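Local coordinates for protein putative (PDB 4O8S) that belongs to the nucleotidyltransferase superfamily, is related to AbiEii toxins of type IV toxin-antitoxin systems, and probably transfers nucleotides, at residues 39-44 / 146-151. Sequence-based numbering, arbitrary orientation.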
loop_
_atom_site.group_PDB
_atom_site.type_symbol
_atom_site.label_atom_id
_atom_site.label_comp_id
_atom_site.label_asym_id
_atom_site.label_seq_id
_atom_site.Cartn_x
_atom_site.Cartn_y
_atom_site.Cartn_z
ATOM N N LEU A 39 -8.017 0.415 4.577
ATOM C CA LEU A 39 -8.217 1.073 3.287
ATOM C C LEU A 39 -9.569 0.660 2.686
ATOM O O LEU A 39 -9.910 -0.528 2.679
ATOM C CB LEU A 39 -7.085 0.689 2.319
ATOM C CG LEU A 39 -7.126 1.303 0.914
ATOM C CD1 LEU A 39 -6.893 2.796 0.960
ATOM C CD2 LEU A 39 -6.059 0.629 0.021
ATOM N N ASN A 40 -10.331 1.622 2.166
ATOM C CA ASN A 40 -11.673 1.311 1.668
ATOM C C ASN A 40 -11.759 1.152 0.143
ATOM O O ASN A 40 -12.720 1.598 -0.494
ATOM C CB ASN A 40 -12.702 2.342 2.170
ATOM C CG ASN A 40 -12.374 3.741 1.724
ATOM O OD1 ASN A 40 -11.203 4.082 1.509
ATOM N ND2 ASN A 40 -13.405 4.565 1.556
ATOM N N ARG A 41 -10.738 0.528 -0.440
ATOM C CA ARG A 41 -10.818 0.032 -1.813
ATOM C C ARG A 41 -10.072 -1.284 -1.747
ATOM O O ARG A 41 -9.281 -1.501 -0.821
ATOM C CB ARG A 41 -10.135 0.992 -2.792
ATOM C CG ARG A 41 -8.612 1.099 -2.614
ATOM C CD ARG A 41 -7.974 1.866 -3.777
ATOM N NE ARG A 41 -6.517 1.962 -3.661
ATOM C CZ ARG A 41 -5.685 0.991 -4.035
ATOM N NH1 ARG A 41 -6.181 -0.131 -4.542
ATOM N NH2 ARG A 41 -4.363 1.134 -3.906
ATOM N N PHE A 42 -10.336 -2.175 -2.689
ATOM C CA PHE A 42 -9.643 -3.453 -2.741
ATOM C C PHE A 42 -8.213 -3.270 -3.239
ATOM O O PHE A 42 -7.893 -2.254 -3.880
ATOM C CB PHE A 42 -10.395 -4.411 -3.672
ATOM C CG PHE A 42 -10.056 -5.860 -3.461
ATOM C CD1 PHE A 42 -10.102 -6.420 -2.187
ATOM C CD2 PHE A 42 -9.709 -6.674 -4.543
ATOM C CE1 PHE A 42 -9.792 -7.772 -1.988
ATOM C CE2 PHE A 42 -9.405 -8.021 -4.350
ATOM C CZ PHE A 42 -9.445 -8.568 -3.070
ATOM N N SER A 43 -7.360 -4.249 -2.938
ATOM C CA SER A 43 -5.954 -4.260 -3.365
ATOM C C SER A 43 -5.583 -5.710 -3.671
ATOM O O SER A 43 -5.954 -6.603 -2.913
ATOM C CB SER A 43 -5.065 -3.746 -2.234
ATOM O OG SER A 43 -3.765 -3.385 -2.694
ATOM N N GLU A 44 -4.830 -5.958 -4.743
ATOM C CA GLU A 44 -4.651 -7.336 -5.204
ATOM C C GLU A 44 -3.210 -7.866 -5.217
ATOM O O GLU A 44 -3.021 -9.070 -5.355
ATOM C CB GLU A 44 -5.234 -7.522 -6.623
ATOM C CG GLU A 44 -6.482 -6.716 -6.928
ATOM C CD GLU A 44 -6.780 -6.657 -8.432
ATOM O OE1 GLU A 44 -5.991 -6.024 -9.180
ATOM O OE2 GLU A 44 -7.799 -7.245 -8.861
ATOM N N LYS A 146 -0.758 7.006 -11.414
ATOM C CA LYS A 146 -1.775 6.005 -11.103
ATOM C C LYS A 146 -2.719 6.582 -10.058
ATOM O O LYS A 146 -2.285 7.031 -8.988
ATOM C CB LYS A 146 -1.126 4.712 -10.600
ATOM C CG LYS A 146 -0.392 3.907 -11.689
ATOM C CD LYS A 146 -1.351 3.447 -12.797
ATOM C CE LYS A 146 -0.638 2.608 -13.852
ATOM N NZ LYS A 146 -1.618 2.081 -14.853
ATOM N N ALA A 147 -4.006 6.575 -10.376
ATOM C CA ALA A 147 -4.986 7.251 -9.542
ATOM C C ALA A 147 -5.042 6.684 -8.116
ATOM O O ALA A 147 -5.444 7.383 -7.174
ATOM C CB ALA A 147 -6.339 7.193 -10.198
ATOM N N ARG A 148 -4.648 5.420 -7.965
ATOM C CA ARG A 148 -4.586 4.788 -6.647
ATOM C C ARG A 148 -3.725 5.575 -5.684
ATOM O O ARG A 148 -4.000 5.587 -4.483
ATOM C CB ARG A 148 -4.041 3.369 -6.763
ATOM C CG ARG A 148 -5.020 2.414 -7.395
ATOM C CD ARG A 148 -4.342 1.129 -7.883
ATOM N NE ARG A 148 -5.238 0.404 -8.782
ATOM C CZ ARG A 148 -5.046 -0.848 -9.206
ATOM N NH1 ARG A 148 -3.985 -1.552 -8.807
ATOM N NH2 ARG A 148 -5.928 -1.396 -10.031
ATOM N N ASP A 149 -2.679 6.225 -6.197
ATOM C CA ASP A 149 -1.811 7.012 -5.337
ATOM C C ASP A 149 -2.598 8.166 -4.711
ATOM O O ASP A 149 -2.417 8.507 -3.533
ATOM C CB ASP A 149 -0.619 7.545 -6.129
ATOM C CG ASP A 149 0.311 6.434 -6.603
ATOM O OD1 ASP A 149 0.268 5.334 -6.004
ATOM O OD2 ASP A 149 1.077 6.660 -7.575
ATOM N N LEU A 150 -3.477 8.766 -5.507
ATOM C CA LEU A 150 -4.302 9.866 -5.021
ATOM C C LEU A 150 -5.329 9.370 -4.011
ATOM O O LEU A 150 -5.481 9.956 -2.933
ATOM C CB LEU A 150 -5.012 10.552 -6.190
ATOM C CG LEU A 150 -5.914 11.718 -5.784
ATOM C CD1 LEU A 150 -5.138 12.763 -4.988
ATOM C CD2 LEU A 150 -6.533 12.350 -7.013
ATOM N N PHE A 151 -6.026 8.289 -4.355
ATOM C CA PHE A 151 -7.011 7.698 -3.459
ATOM C C PHE A 151 -6.372 7.392 -2.108
ATOM O O PHE A 151 -6.909 7.725 -1.039
ATOM C CB PHE A 151 -7.512 6.385 -4.054
ATOM C CG PHE A 151 -8.623 5.741 -3.258
ATOM C CD1 PHE A 151 -8.343 4.970 -2.128
ATOM C CD2 PHE A 151 -9.954 5.904 -3.646
ATOM C CE1 PHE A 151 -9.375 4.374 -1.387
ATOM C CE2 PHE A 151 -10.999 5.323 -2.909
ATOM C CZ PHE A 151 -10.707 4.552 -1.780
HETATM O O HOH W 1 -6.677 -3.856 -11.711
#
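The guanidinium of Arg-41, gripped by salt bridges from NE to Asp-152 and from NH2 to Glu-30, lies against the aliphatic stem of Arg-148 and is a worked example of how a buried charge can join two parts of a chain. The setting is the nucleotidyltransferase fold: residues 39-44 form the loop between helix 29-36 and strand 46-50 of the mixed sheet, while residues 146-151 lead into helix 147-159 of the helical part and include its first turn. Arg-148 CG stands over the centre of one guanidinium face, 3.7 Å from Arg-41 CZ, and Leu-39 CD2 lies nearer the rim of the opposite face, so the flat group is sandwiched between carbon atoms while NE and NH2 meet the two acids. The two arginine chains cross nearly at a right angle, which places Arg-41 NH1 4.4 Å from Arg-148 NE; the salt bridge of Arg-148 NE to Asp-193 probably eases this proximity of like charges.

Further along the helix, Phe-151 receives the stem of the same arginine. A chi1 of -175° turns the Phe-151 ring away from its own backbone N and out to the loop, where Arg-41 CD lies over one ring face, toward the rim, in a CH-pi contact 3.9 Å from the centroid. Ring and guanidinium planes stand 78° apart, Phe-151 CD1 meeting the guanidinium at its edge. Leu-39 CD1 approaches the ring edge, 3.8 Å from Phe-151 CE1, and Asn-40 OD1 comes in obliquely at 3.4 Å from Phe-151 CZ. At the other end of the interface a water accepts from Arg-148 NH2 at 3.1 Å and donates weakly to Glu-44 OE1.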